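Local coordinates for protein-tyrosine-phosphatase (Vibrio vulnificus, PDB 7DHF) that probably removes phosphate from phosphotyrosine residues of proteins, as a low-molecular-weight protein tyrosine phosphatase, at residues 113-118 / 135-140. The protein carries 1 engineered substitution. Residues are numbered along the deposited sequence; the frame is centred on the assembly and turned at random.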
ATOM      1  N   GLN A 113     -10.381   1.517   5.489  1.00  9.52           N
ATOM      2  CA  GLN A 113     -11.363   1.206   6.526  1.00 10.14           C
ATOM      3  C   GLN A 113     -12.190   2.428   6.907  1.00 10.04           C
ATOM      4  O   GLN A 113     -13.402   2.321   7.123  1.00 10.48           O
ATOM      5  CB  GLN A 113     -10.683   0.633   7.770  1.00 11.11           C
ATOM      6  CG  GLN A 113     -11.656   0.519   8.939  1.00 12.03           C
ATOM      7  CD  GLN A 113     -11.159  -0.336  10.083  1.00 14.40           C
ATOM      8  OE1 GLN A 113     -10.052  -0.870  10.056  1.00 14.21           O
ATOM      9  NE2 GLN A 113     -11.989  -0.466  11.107  1.00 16.54           N
ATOM     10  N   TRP A 114     -11.559   3.594   6.998  1.00  9.17           N
ATOM     11  CA  TRP A 114     -12.192   4.763   7.593  1.00  9.82           C
ATOM     12  C   TRP A 114     -12.929   5.630   6.585  1.00 10.10           C
ATOM     13  O   TRP A 114     -13.502   6.654   6.971  1.00 10.57           O
ATOM     14  CB  TRP A 114     -11.139   5.579   8.343  1.00  9.61           C
ATOM     15  CG  TRP A 114     -10.420   4.725   9.326  1.00 10.72           C
ATOM     16  CD1 TRP A 114      -9.103   4.367   9.305  1.00 10.52           C
ATOM     17  CD2 TRP A 114     -10.994   4.081  10.466  1.00 12.33           C
ATOM     18  NE1 TRP A 114      -8.820   3.547  10.371  1.00 10.63           N
ATOM     19  CE2 TRP A 114      -9.965   3.360  11.101  1.00 12.98           C
ATOM     20  CE3 TRP A 114     -12.278   4.052  11.017  1.00 14.81           C
ATOM     21  CZ2 TRP A 114     -10.179   2.618  12.259  1.00 15.72           C
ATOM     22  CZ3 TRP A 114     -12.489   3.316  12.168  1.00 17.07           C
ATOM     23  CH2 TRP A 114     -11.445   2.608  12.775  1.00 17.09           C
ATOM     24  N   ILE A 115     -12.963   5.225   5.318  1.00 10.10           N
ATOM     25  CA  ILE A 115     -13.732   5.931   4.300  1.00 10.87           C
ATOM     26  C   ILE A 115     -14.843   5.015   3.807  1.00 11.31           C
ATOM     27  O   ILE A 115     -15.062   4.874   2.601  1.00 13.28           O
ATOM     28  CB  ILE A 115     -12.833   6.440   3.154  1.00 11.84           C
ATOM     29  CG1 ILE A 115     -11.992   5.302   2.560  1.00 12.65           C
ATOM     30  CG2 ILE A 115     -11.939   7.563   3.662  1.00 12.85           C
ATOM     31  CD1 ILE A 115     -11.297   5.667   1.251  1.00 13.71           C
ATOM     32  N   GLY A 116     -15.549   4.384   4.740  1.00 11.24           N
ATOM     33  CA  GLY A 116     -16.629   3.485   4.392  1.00 11.76           C
ATOM     34  C   GLY A 116     -16.204   2.068   4.096  1.00 11.27           C
ATOM     35  O   GLY A 116     -16.949   1.341   3.429  1.00 11.60           O
ATOM     36  N   GLN A 117     -15.033   1.649   4.572  1.00 10.70           N
ATOM     37  CA  GLN A 117     -14.500   0.318   4.289  1.00 10.40           C
ATOM     38  C   GLN A 117     -14.518   0.038   2.787  1.00 10.50           C
ATOM     39  O   GLN A 117     -15.004  -0.993   2.318  1.00 11.52           O
ATOM     40  CB  GLN A 117     -15.232  -0.751   5.098  1.00 11.71           C
ATOM     41  CG  GLN A 117     -15.162  -0.475   6.594  1.00 13.04           C
ATOM     42  CD  GLN A 117     -15.622  -1.636   7.445  1.00 14.00           C
ATOM     43  OE1 GLN A 117     -14.812  -2.437   7.906  1.00 16.05           O
ATOM     44  NE2 GLN A 117     -16.925  -1.721   7.678  1.00 13.15           N
ATOM     45  N   LYS A 118     -13.966   0.983   2.035  1.00 11.16           N
ATOM     46  CA  LYS A 118     -13.993   0.966   0.579  1.00 12.20           C
ATOM     47  C   LYS A 118     -12.698   0.393   0.024  1.00 10.79           C
ATOM     48  O   LYS A 118     -11.609   0.688   0.526  1.00 12.10           O
ATOM     49  CB  LYS A 118     -14.159   2.389   0.040  1.00 16.79           C
ATOM     50  CG  LYS A 118     -15.595   2.828  -0.208  1.00 23.09           C
ATOM     51  CD  LYS A 118     -15.700   4.342  -0.434  1.00 27.44           C
ATOM     52  CE  LYS A 118     -14.786   4.863  -1.541  1.00 29.57           C
ATOM     53  NZ  LYS A 118     -15.220   4.446  -2.899  1.00 30.07           N
ATOM     54  N   TYR A 135      -5.082   8.243  -5.839  1.00 11.42           N
ATOM     55  CA  TYR A 135      -4.384   9.071  -4.863  1.00 10.74           C
ATOM     56  C   TYR A 135      -5.366   9.725  -3.901  1.00 10.23           C
ATOM     57  O   TYR A 135      -5.111   9.791  -2.693  1.00 10.44           O
ATOM     58  CB  TYR A 135      -3.521  10.134  -5.549  1.00 11.20           C
ATOM     59  CG  TYR A 135      -2.643  10.842  -4.548  1.00 11.16           C
ATOM     60  CD1 TYR A 135      -1.359  10.388  -4.287  1.00 12.03           C
ATOM     61  CD2 TYR A 135      -3.116  11.926  -3.818  1.00 11.50           C
ATOM     62  CE1 TYR A 135      -0.561  11.003  -3.350  1.00 12.48           C
ATOM     63  CE2 TYR A 135      -2.323  12.548  -2.873  1.00 11.89           C
ATOM     64  CZ  TYR A 135      -1.046  12.083  -2.644  1.00 12.88           C
ATOM     65  OH  TYR A 135      -0.244  12.691  -1.707  1.00 15.05           O
ATOM     66  N   GLN A 136      -6.492  10.216  -4.419  1.00 10.56           N
ATOM     67  CA  GLN A 136      -7.482  10.858  -3.560  1.00 10.75           C
ATOM     68  C   GLN A 136      -7.957   9.911  -2.466  1.00 10.70           C
ATOM     69  O   GLN A 136      -7.990  10.276  -1.284  1.00 10.67           O
ATOM     70  CB  GLN A 136      -8.666  11.335  -4.402  1.00 12.39           C
ATOM     71  CG  GLN A 136      -9.741  12.055  -3.602  1.00 13.35           C
ATOM     72  CD  GLN A 136      -9.263  13.380  -3.048  1.00 15.35           C
ATOM     73  OE1 GLN A 136      -8.428  14.051  -3.654  1.00 17.32           O
ATOM     74  NE2 GLN A 136      -9.789  13.765  -1.893  1.00 16.14           N
ATOM     75  N   LEU A 137      -8.346   8.691  -2.843  1.00 10.26           N
ATOM     76  CA  LEU A 137      -8.808   7.727  -1.849  1.00 10.33           C
ATOM     77  C   LEU A 137      -7.693   7.365  -0.880  1.00  9.78           C
ATOM     78  O   LEU A 137      -7.921   7.269   0.330  1.00 10.03           O
ATOM     79  CB  LEU A 137      -9.351   6.476  -2.536  1.00 11.92           C
ATOM     80  CG  LEU A 137     -10.611   6.656  -3.386  1.00 13.24           C
ATOM     81  CD1 LEU A 137     -10.978   5.347  -4.066  1.00 15.60           C
ATOM     82  CD2 LEU A 137     -11.780   7.171  -2.558  1.00 15.08           C
ATOM     83  N   ILE A 138      -6.481   7.147  -1.393  1.00  9.69           N
ATOM     84  CA  ILE A 138      -5.356   6.812  -0.523  1.00  9.33           C
ATOM     85  C   ILE A 138      -5.099   7.940   0.465  1.00  8.82           C
ATOM     86  O   ILE A 138      -4.877   7.703   1.659  1.00  9.87           O
ATOM     87  CB  ILE A 138      -4.113   6.480  -1.371  1.00  9.96           C
ATOM     88  CG1 ILE A 138      -4.327   5.158  -2.112  1.00 10.44           C
ATOM     89  CG2 ILE A 138      -2.857   6.424  -0.506  1.00 10.32           C
ATOM     90  CD1 ILE A 138      -3.279   4.854  -3.163  1.00 11.48           C
ATOM     91  N   ASP A 139      -5.139   9.184  -0.015  1.00  9.46           N
ATOM     92  CA  ASP A 139      -4.900  10.338   0.845  1.00  9.72           C
ATOM     93  C   ASP A 139      -5.951  10.423   1.949  1.00  9.61           C
ATOM     94  O   ASP A 139      -5.618  10.521   3.135  1.00  9.94           O
ATOM     95  CB  ASP A 139      -4.904  11.601  -0.020  1.00 11.98           C
ATOM     96  CG  ASP A 139      -4.477  12.841   0.738  1.00 17.62           C
ATOM     97  OD1 ASP A 139      -3.889  12.710   1.831  1.00 20.73           O
ATOM     98  OD2 ASP A 139      -4.716  13.953   0.220  1.00 21.21           O
ATOM     99  N   GLU A 140      -7.230  10.386   1.575  1.00  9.64           N
ATOM    100  CA  GLU A 140      -8.295  10.438   2.572  1.00  9.97           C
ATOM    101  C   GLU A 140      -8.174   9.290   3.566  1.00 10.04           C
ATOM    102  O   GLU A 140      -8.322   9.485   4.780  1.00 10.74           O
ATOM    103  CB  GLU A 140      -9.653  10.368   1.875  1.00 10.87           C
ATOM    104  CG  GLU A 140      -9.993  11.579   1.023  1.00 13.18           C
ATOM    105  CD  GLU A 140     -11.364  11.466   0.380  1.00 16.50           C
ATOM    106  OE1 GLU A 140     -12.238  10.786   0.961  1.00 18.18           O
ATOM    107  OE2 GLU A 140     -11.567  12.055  -0.704  1.00 18.40           O
TER
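Ile115, in the loop that follows strand 108-110, reaches helix 128-146 with both of its branches. CD1 lies 4.1 Å from Leu137 CD2, the two side chains crossing at about a right angle, and also rests 3.8 Å from Leu137 O. The other branch, CG2, meets Glu140 CB at 4.0 Å, one helical turn further on, again with the side chains at about a right angle. The two branches part at CB, and with CG1 between the backbone N and the carbonyl carbon (chi1 54°), CD1 is brought to Leu137 and CG2 to Glu140; a beta-branched residue suits such a place. Ala141 of the same helix also touches Ile115.

Lys118 offers carbon rather than charge: its chain, bent at chi3 and chi4, crosses Leu137 nearly perpendicularly and lays CE 3.9 Å from Leu137 CD2, which thus touches both loop residues. Leu137, a buried leucine, packs against Ile120 as well. Glu140 meets the loop through CB, while its carboxylate turns to its own helix, where OE2 accepts a nearly straight bond from Gln136 NE2 (2.7 Å, 175°) through the anti lone pair.

The loop thus joins the C-terminal helix through a small apolar contact (183 Å² buried, both sides summed), without direction-setting polar bonds between the segments.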